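Local coordinates for oligopeptide-binding protein oppA (Lactococcus lactis, PDB 3DRF) that captures oligopeptides in a voluminous cavity between two closing lobes, as the receptor of the OppABCDF ABC transporter that takes peptides into the cell, at residues Trp136-Ala141 with Ser486-Tyr491; Asn316-Gln321 with His495-Glu500; Gly33-Ala38 with Tyr272-Gly277. All blocks are in the same frame, centred on the assembly; numbering follows the deposited sequence. Where two conformers were deposited one is given.

Contacts 1 and 2 are neighbours, with centres about 10 Å apart, and N319 of contact 2 links them, hydrogen-bonded to A487 and A489 of contact 1. Contact 3 lies on the other side of the chain's centre, its centre about 36 Å from that of contact 1 and 42 Å from that of contact 2. Along the chain, contact 3 closes before contact 2 opens, while contact 1 begins between the two segments of contact 3 and interlocks with both. Contact 3 completes the edge of a mixed sheet; contacts 1 and 2 join loops, strand 318-320 and the loop that leads into helix 499-508. In this closed Venus fly-trap, contact 1 probably bridges the lobes.

Contact 1: Trp136-Ala141 with Ser486-Tyr491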
loop_
_atom_site.group_PDB
_atom_site.type_symbol
_atom_site.label_atom_id
_atom_site.label_comp_id
_atom_site.label_asym_id
_atom_site.label_seq_id
_atom_site.Cartn_x
_atom_site.Cartn_y
_atom_site.Cartn_z
ATOM N N TRP A 136 6.164 -3.428 -10.636
ATOM C CA TRP A 136 7.565 -3.216 -11.016
ATOM C C TRP A 136 8.093 -1.955 -10.254
ATOM O O TRP A 136 7.372 -1.021 -9.983
ATOM C CB TRP A 136 7.721 -3.081 -12.576
ATOM C CG TRP A 136 9.219 -2.999 -12.958
ATOM C CD1 TRP A 136 9.854 -1.896 -13.349
ATOM C CD2 TRP A 136 10.239 -4.042 -12.850
ATOM N NE1 TRP A 136 11.203 -2.162 -13.555
ATOM C CE2 TRP A 136 11.460 -3.460 -13.209
ATOM C CE3 TRP A 136 10.218 -5.396 -12.460
ATOM C CZ2 TRP A 136 12.655 -4.185 -13.235
ATOM C CZ3 TRP A 136 11.384 -6.098 -12.475
ATOM C CH2 TRP A 136 12.578 -5.519 -12.872
ATOM N N THR A 137 9.383 -1.989 -9.944
ATOM C CA THR A 137 9.995 -0.959 -9.110
ATOM C C THR A 137 11.510 -1.082 -9.295
ATOM O O THR A 137 11.990 -2.095 -9.635
ATOM C CB THR A 137 9.602 -1.165 -7.625
ATOM O OG1 THR A 137 10.503 -0.354 -6.853
ATOM C CG2 THR A 137 9.679 -2.690 -7.168
ATOM N N ASP A 138 12.241 -0.001 -9.080
ATOM C CA ASP A 138 13.699 -0.094 -9.169
ATOM C C ASP A 138 14.326 -0.986 -8.088
ATOM O O ASP A 138 15.472 -1.387 -8.218
ATOM C CB ASP A 138 14.334 1.295 -9.164
ATOM C CG ASP A 138 14.147 2.005 -10.483
ATOM O OD1 ASP A 138 14.665 1.464 -11.476
ATOM O OD2 ASP A 138 13.489 3.071 -10.524
ATOM N N SER A 139 13.577 -1.332 -7.041
ATOM C CA SER A 139 14.154 -2.281 -6.039
ATOM C C SER A 139 14.494 -3.623 -6.701
ATOM O O SER A 139 15.469 -4.239 -6.372
ATOM C CB SER A 139 13.146 -2.554 -4.928
ATOM O OG SER A 139 12.737 -1.341 -4.248
ATOM N N LEU A 140 13.662 -4.066 -7.634
ATOM C CA LEU A 140 13.845 -5.390 -8.292
ATOM C C LEU A 140 15.005 -5.422 -9.301
ATOM O O LEU A 140 15.496 -6.437 -9.608
ATOM C CB LEU A 140 12.524 -5.830 -8.948
ATOM C CG LEU A 140 11.433 -6.187 -7.883
ATOM C CD1 LEU A 140 10.145 -6.521 -8.628
ATOM C CD2 LEU A 140 11.838 -7.388 -6.987
ATOM N N ALA A 141 15.447 -4.234 -9.754
ATOM C CA ALA A 141 16.632 -4.113 -10.646
ATOM C C ALA A 141 17.963 -4.537 -9.996
ATOM O O ALA A 141 18.912 -4.794 -10.620
ATOM C CB ALA A 141 16.723 -2.684 -11.188
ATOM N N SER A 486 10.024 5.362 -6.918
ATOM C CA SER A 486 11.160 5.161 -7.852
ATOM C C SER A 486 10.699 5.356 -9.312
ATOM O O SER A 486 9.584 5.110 -9.682
ATOM C CB SER A 486 11.871 3.797 -7.635
ATOM O OG SER A 486 11.042 2.679 -7.998
ATOM N N ALA A 487 11.659 5.788 -10.112
ATOM C CA ALA A 487 11.413 6.166 -11.485
ATOM C C ALA A 487 10.719 5.054 -12.302
ATOM O O ALA A 487 9.949 5.359 -13.140
ATOM C CB ALA A 487 12.728 6.579 -12.148
ATOM N N ALA A 488 11.064 3.799 -12.016
ATOM C CA ALA A 488 10.471 2.671 -12.768
ATOM C C ALA A 488 9.101 2.185 -12.271
ATOM O O ALA A 488 8.527 1.358 -12.891
ATOM C CB ALA A 488 11.435 1.483 -12.739
ATOM N N ALA A 489 8.601 2.731 -11.170
ATOM C CA ALA A 489 7.384 2.221 -10.543
ATOM C C ALA A 489 6.097 2.904 -11.034
ATOM O O ALA A 489 5.955 4.063 -10.822
ATOM C CB ALA A 489 7.478 2.474 -8.998
ATOM N N PRO A 490 5.122 2.150 -11.528
ATOM C CA PRO A 490 3.787 2.712 -11.831
ATOM C C PRO A 490 3.056 3.228 -10.568
ATOM O O PRO A 490 2.180 3.993 -10.653
ATOM C CB PRO A 490 3.019 1.492 -12.373
ATOM C CG PRO A 490 4.046 0.613 -12.975
ATOM C CD PRO A 490 5.252 0.749 -12.000
ATOM N N TYR A 491 3.520 2.827 -9.380
ATOM C CA TYR A 491 2.917 3.352 -8.142
ATOM C C TYR A 491 3.234 4.859 -7.867
ATOM O O TYR A 491 2.619 5.433 -7.060
ATOM C CB TYR A 491 3.366 2.528 -6.942
ATOM C CG TYR A 491 2.568 1.237 -6.687
ATOM C CD1 TYR A 491 1.743 0.671 -7.640
ATOM C CD2 TYR A 491 2.703 0.581 -5.482
ATOM C CE1 TYR A 491 1.046 -0.502 -7.373
ATOM C CE2 TYR A 491 2.011 -0.593 -5.224
ATOM C CZ TYR A 491 1.197 -1.130 -6.166
ATOM O OH TYR A 491 0.500 -2.318 -5.856
HETATM O O HOH W 1 5.010 0.008 -8.797
#
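D138 and S486 tie the two loops together directly: the backbone N of D138 donates to S486 OG at 3.1 Å, an almost straight bond (168°). Serine suits this place because its small hydroxyl can accept from that amide and also bond Q482 O in the helix just before it. In the conformer of D138 described, one of two, the carboxylate reaches across as well, and OD2 takes the N-H of A488 at 2.9 Å from above the carboxylate plane. A488 N is offered by the type I turn S486-A489. A488 also meets W136: its CB is 3.7 Å from W136 NE1, and its carbonyl O lies at the indole edge, near the ring plane, 3.5 Å from CD1. W136 CG is anti to the backbone N (chi1 -174°), which swings the indole so that its CD1-NE1 edge meets A488, and the ring stacks on H150.

The carbonyl O of W136 receives a CA-H...O contact from A489 CA at 3.3 Å and a hydrogen bond from a water at 2.8 Å; that water accepts from Y491 N, whose residue packs on the bound peptide's backbone. Further out, T137 OG1 accepts from S139 N in an ST turn, and both T137 OG1 and S139 OG are bonded to D483. Small residues thus let the backbones approach closely: backbone amides are paired with side-chain oxygens, and W136 O is served by a water and a CA-H.

Contact 2: Asn316-Gln321 with His495-Glu500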
loop_
_atom_site.group_PDB
_atom_site.type_symbol
_atom_site.label_atom_id
_atom_site.label_comp_id
_atom_site.label_asym_id
_atom_site.label_seq_id
_atom_site.Cartn_x
_atom_site.Cartn_y
_atom_site.Cartn_z
ATOM N N ASN A 316 9.674 1.332 -21.689
ATOM C CA ASN A 316 10.942 1.550 -21.008
ATOM C C ASN A 316 10.853 1.531 -19.497
ATOM O O ASN A 316 11.816 1.784 -18.851
ATOM C CB ASN A 316 11.547 2.886 -21.488
ATOM C CG ASN A 316 11.861 2.861 -22.996
ATOM O OD1 ASN A 316 12.591 2.030 -23.440
ATOM N ND2 ASN A 316 11.181 3.672 -23.735
ATOM N N SER A 317 9.670 1.243 -18.983
ATOM C CA SER A 317 9.394 1.190 -17.524
ATOM C C SER A 317 9.955 2.385 -16.786
ATOM O O SER A 317 10.761 2.274 -15.934
ATOM C CB SER A 317 9.930 -0.121 -16.918
ATOM O OG SER A 317 9.250 -1.192 -17.487
ATOM N N ILE A 318 9.455 3.537 -17.162
ATOM C CA ILE A 318 9.932 4.828 -16.624
ATOM C C ILE A 318 8.830 5.911 -16.587
ATOM O O ILE A 318 8.102 6.118 -17.528
ATOM C CB ILE A 318 11.215 5.302 -17.434
ATOM C CG1 ILE A 318 11.894 6.577 -16.867
ATOM C CG2 ILE A 318 10.859 5.581 -18.928
ATOM C CD1 ILE A 318 13.099 7.113 -17.729
ATOM N N ASN A 319 8.800 6.603 -15.457
ATOM C CA ASN A 319 7.996 7.824 -15.317
ATOM C C ASN A 319 8.666 8.965 -16.071
ATOM O O ASN A 319 9.840 9.134 -16.041
ATOM C CB ASN A 319 7.830 8.140 -13.803
ATOM C CG ASN A 319 6.822 7.223 -13.161
ATOM O OD1 ASN A 319 5.688 7.329 -13.416
ATOM N ND2 ASN A 319 7.281 6.331 -12.342
ATOM N N VAL A 320 7.826 9.658 -16.802
ATOM C CA VAL A 320 8.246 10.779 -17.625
ATOM C C VAL A 320 7.465 12.045 -17.187
ATOM O O VAL A 320 6.290 12.137 -17.354
ATOM C CB VAL A 320 7.985 10.511 -19.120
ATOM C CG1 VAL A 320 8.574 11.656 -19.966
ATOM C CG2 VAL A 320 8.663 9.179 -19.596
ATOM N N GLN A 321 8.182 13.011 -16.639
ATOM C CA GLN A 321 7.556 14.192 -16.018
ATOM C C GLN A 321 7.361 15.321 -17.069
ATOM O O GLN A 321 7.990 16.313 -17.004
ATOM C CB GLN A 321 8.465 14.651 -14.839
ATOM C CG GLN A 321 7.777 15.723 -13.936
ATOM C CD GLN A 321 8.649 16.069 -12.735
ATOM O OE1 GLN A 321 9.395 15.301 -12.254
ATOM N NE2 GLN A 321 8.527 17.302 -12.303
ATOM N N HIS A 495 3.731 10.643 -11.598
ATOM C CA HIS A 495 4.797 10.428 -12.625
ATOM C C HIS A 495 5.882 11.532 -12.611
ATOM O O HIS A 495 6.346 11.938 -13.634
ATOM C CB HIS A 495 4.187 10.294 -14.052
ATOM C CG HIS A 495 2.945 9.471 -14.087
ATOM N ND1 HIS A 495 2.953 8.131 -13.800
ATOM C CD2 HIS A 495 1.670 9.801 -14.328
ATOM C CE1 HIS A 495 1.720 7.670 -13.836
ATOM N NE2 HIS A 495 0.937 8.660 -14.198
ATOM N N PHE A 496 6.302 11.911 -11.416
ATOM C CA PHE A 496 7.503 12.741 -11.316
ATOM C C PHE A 496 8.737 11.847 -11.528
ATOM O O PHE A 496 8.719 10.665 -11.315
ATOM C CB PHE A 496 7.557 13.586 -10.020
ATOM C CG PHE A 496 7.851 12.798 -8.734
ATOM C CD1 PHE A 496 9.142 12.328 -8.436
ATOM C CD2 PHE A 496 6.812 12.546 -7.843
ATOM C CE1 PHE A 496 9.389 11.644 -7.234
ATOM C CE2 PHE A 496 7.083 11.876 -6.639
ATOM C CZ PHE A 496 8.364 11.428 -6.350
ATOM N N ASN A 497 9.771 12.490 -11.996
ATOM C CA ASN A 497 11.064 11.852 -12.247
ATOM C C ASN A 497 12.127 12.932 -12.084
ATOM O O ASN A 497 12.325 13.738 -12.945
ATOM C CB ASN A 497 11.133 11.235 -13.673
ATOM C CG ASN A 497 12.427 10.459 -13.876
ATOM O OD1 ASN A 497 13.438 10.851 -13.424
ATOM N ND2 ASN A 497 12.336 9.352 -14.545
ATOM N N ASP A 498 12.759 12.917 -10.941
ATOM C CA ASP A 498 13.550 14.034 -10.471
ATOM C C ASP A 498 14.884 13.519 -9.926
ATOM O O ASP A 498 14.918 12.659 -9.134
ATOM C CB ASP A 498 12.726 14.774 -9.368
ATOM C CG ASP A 498 13.452 16.010 -8.822
ATOM O OD1 ASP A 498 13.144 17.115 -9.269
ATOM O OD2 ASP A 498 14.286 15.859 -7.953
ATOM N N SER A 499 15.971 14.074 -10.422
ATOM C CA SER A 499 17.305 13.537 -10.044
ATOM C C SER A 499 17.594 13.674 -8.549
ATOM O O SER A 499 18.084 12.775 -7.976
ATOM C CB SER A 499 18.449 14.187 -10.827
ATOM O OG SER A 499 18.318 13.839 -12.204
ATOM N N GLU A 500 17.190 14.774 -7.938
ATOM C CA GLU A 500 17.408 14.963 -6.499
ATOM C C GLU A 500 16.667 13.895 -5.694
ATOM O O GLU A 500 17.225 13.293 -4.775
ATOM C CB GLU A 500 16.968 16.365 -6.055
ATOM C CG GLU A 500 17.085 16.636 -4.562
ATOM C CD GLU A 500 16.768 18.073 -4.208
ATOM O OE1 GLU A 500 17.621 18.958 -4.449
ATOM O OE2 GLU A 500 15.654 18.304 -3.705
#
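In N319, CG lies anti to the carbonyl carbon and beside the backbone N (chi1 -76°), which turns the amide toward H495; the two side chains cross at about a right angle, yet their flat groups are nearly coplanar. N319 OD1 therefore reaches the imidazole at its edge, in the ring plane, and accepts from H495 ND1 at 2.9 Å, with ND1 lying nearly in line with the C=O bond (168°). Asparagine suits the position because its other branch, ND2, is a donor, spent on the carbonyls of A487 and A489.

Q321 works by length. Its CG is anti to the backbone N (chi1 -169°) and the chain runs on extended, carrying OE1 to the backbone N of N497 at 2.8 Å. The same oxygen rests beside F496, 3.4 Å from its CB. N497 answers with its side chain: ND2 donates to N319 O at 2.9 Å, the acceptor lying in the amide plane, while I318 CG1 packs 3.6 Å from that nitrogen.

Farther along, D498 caps the N-terminus of helix 499-508 through I501 N, and its OD1 is hydrogen-bonded to Y535 OH and salt-bridged to K533; F496 stacks on Y535. Amide side chains, able to give and accept, thus stitch strand 318-320 and the residue after it to the loop leading into this helix. The bond to N319 requires a hydrogen on H495 ND1. H495 O, by contrast, is buried without a hydrogen-bonding partner; Q321 CA, 3.5 Å away, offers at best a polarised C-H.

Contact 3: Gly33-Ala38 with Tyr272-Gly277; sequences GNLKVA and YDIING
Strands 34-38 and 274-276 run parallel, 23° apart, with A38 N donating to I274 O at 3.0 Å and N276 N to A38 O at 2.9 Å. Just before the second strand the pairing changes: D273 N donates to K36 O at 2.8 Å, I274 N reaches the same oxygen only weakly, and K36 N gives its hydrogen to D273 OD2 at 2.9 Å, on the anti lone pair. Aspartate suits this place because its side chain supplies an acceptor to the strand, while OD1 is salt-bridged to R551.

Y272 lays its ring under A38, whose CB stands 3.5 Å from the ring centroid, almost exactly over the centre, a CH-pi contact for which a single methyl is the right size. A leucine in place of Y272 would probably deprive this methyl of its flat aromatic seat and leave E256 without its hydroxyl partner. On the other side of the sheet V37 CG1 packs 4.1 Å from I274 CB.

Strand 274-276 forms one edge of the mixed sheet; strand 34-40 lies between it and 252-258. Helix 263-268 touches Y272 and I275, and strand 536-549 touches D273 and I274.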
loop_
_atom_site.group_PDB
_atom_site.type_symbol
_atom_site.label_atom_id
_atom_site.label_comp_id
_atom_site.label_asym_id
_atom_site.label_seq_id
_atom_site.Cartn_x
_atom_site.Cartn_y
_atom_site.Cartn_z
ATOM N N GLY A 33 -15.520 -22.850 17.091
ATOM C CA GLY A 33 -16.541 -21.908 16.702
ATOM C C GLY A 33 -16.527 -21.446 15.252
ATOM O O GLY A 33 -15.691 -21.847 14.474
ATOM N N ASN A 34 -17.470 -20.581 14.949
ATOM C CA ASN A 34 -17.651 -20.036 13.603
ATOM C C ASN A 34 -17.625 -18.520 13.689
ATOM O O ASN A 34 -18.557 -17.915 14.088
ATOM C CB ASN A 34 -18.969 -20.562 13.000
ATOM C CG ASN A 34 -18.937 -22.107 12.872
ATOM O OD1 ASN A 34 -18.221 -22.665 12.096
ATOM N ND2 ASN A 34 -19.693 -22.771 13.688
ATOM N N LEU A 35 -16.501 -17.960 13.290
ATOM C CA LEU A 35 -16.245 -16.528 13.453
ATOM C C LEU A 35 -16.765 -15.755 12.255
ATOM O O LEU A 35 -16.702 -16.222 11.168
ATOM C CB LEU A 35 -14.718 -16.320 13.601
ATOM C CG LEU A 35 -14.214 -14.894 13.930
ATOM C CD1 LEU A 35 -14.454 -14.621 15.412
ATOM C CD2 LEU A 35 -12.727 -14.832 13.658
ATOM N N LYS A 36 -17.265 -14.575 12.513
ATOM C CA LYS A 36 -17.773 -13.706 11.465
ATOM C C LYS A 36 -16.972 -12.403 11.465
ATOM O O LYS A 36 -17.004 -11.678 12.425
ATOM C CB LYS A 36 -19.258 -13.376 11.706
ATOM C CG LYS A 36 -20.171 -14.653 11.521
ATOM C CD LYS A 36 -21.570 -14.224 11.550
ATOM C CE LYS A 36 -21.767 -13.787 12.942
ATOM N NZ LYS A 36 -23.237 -13.405 13.215
ATOM N N VAL A 37 -16.279 -12.122 10.374
ATOM C CA VAL A 37 -15.435 -10.944 10.232
ATOM C C VAL A 37 -15.867 -10.150 9.010
ATOM O O VAL A 37 -16.289 -10.689 8.046
ATOM C CB VAL A 37 -13.927 -11.373 10.054
ATOM C CG1 VAL A 37 -12.990 -10.160 10.175
ATOM C CG2 VAL A 37 -13.517 -12.406 11.096
ATOM N N ALA A 38 -15.730 -8.838 9.087
ATOM C CA ALA A 38 -15.881 -7.955 7.940
ATOM C C ALA A 38 -14.717 -6.966 7.794
ATOM O O ALA A 38 -14.043 -6.634 8.720
ATOM C CB ALA A 38 -17.261 -7.193 7.982
ATOM N N TYR A 272 -21.378 -9.092 12.863
ATOM C CA TYR A 272 -19.942 -9.421 12.799
ATOM C C TYR A 272 -19.332 -9.458 14.180
ATOM O O TYR A 272 -19.657 -8.631 14.992
ATOM C CB TYR A 272 -19.200 -8.422 11.896
ATOM C CG TYR A 272 -19.773 -8.415 10.488
ATOM C CD1 TYR A 272 -19.663 -9.544 9.666
ATOM C CD2 TYR A 272 -20.416 -7.311 9.961
ATOM C CE1 TYR A 272 -20.165 -9.546 8.425
ATOM C CE2 TYR A 272 -20.936 -7.343 8.696
ATOM C CZ TYR A 272 -20.803 -8.453 7.931
ATOM O OH TYR A 272 -21.316 -8.513 6.667
ATOM N N ASP A 273 -18.434 -10.380 14.413
ATOM C CA ASP A 273 -17.621 -10.425 15.615
ATOM C C ASP A 273 -16.515 -9.389 15.599
ATOM O O ASP A 273 -16.140 -8.875 16.618
ATOM C CB ASP A 273 -16.995 -11.810 15.816
ATOM C CG ASP A 273 -18.021 -12.899 15.986
ATOM O OD1 ASP A 273 -18.794 -12.770 16.945
ATOM O OD2 ASP A 273 -18.049 -13.851 15.235
ATOM N N ILE A 274 -15.977 -9.123 14.420
ATOM C CA ILE A 274 -14.824 -8.205 14.233
ATOM C C ILE A 274 -15.103 -7.434 12.960
ATOM O O ILE A 274 -15.518 -8.025 12.012
ATOM C CB ILE A 274 -13.542 -9.031 14.057
ATOM C CG1 ILE A 274 -13.242 -9.913 15.302
ATOM C CG2 ILE A 274 -12.358 -8.125 13.700
ATOM C CD1 ILE A 274 -12.084 -10.828 15.137
ATOM N N ILE A 275 -14.837 -6.122 12.943
ATOM C CA ILE A 275 -14.747 -5.338 11.703
ATOM C C ILE A 275 -13.427 -4.577 11.631
ATOM O O ILE A 275 -13.083 -3.864 12.511
ATOM C CB ILE A 275 -15.933 -4.323 11.534
ATOM C CG1 ILE A 275 -17.320 -5.026 11.704
ATOM C CG2 ILE A 275 -15.792 -3.631 10.183
ATOM C CD1 ILE A 275 -18.488 -4.103 11.574
ATOM N N ASN A 276 -12.699 -4.833 10.556
ATOM C CA ASN A 276 -11.414 -4.164 10.269
ATOM C C ASN A 276 -11.603 -3.040 9.268
ATOM O O ASN A 276 -12.501 -3.065 8.477
ATOM C CB ASN A 276 -10.399 -5.215 9.757
ATOM C CG ASN A 276 -9.975 -6.162 10.872
ATOM O OD1 ASN A 276 -9.548 -5.716 11.910
ATOM N ND2 ASN A 276 -10.139 -7.452 10.651
ATOM N N GLY A 277 -10.719 -2.071 9.337
ATOM C CA GLY A 277 -10.721 -0.943 8.405
ATOM C C GLY A 277 -11.722 0.167 8.640
ATOM O O GLY A 277 -11.947 0.950 7.787
#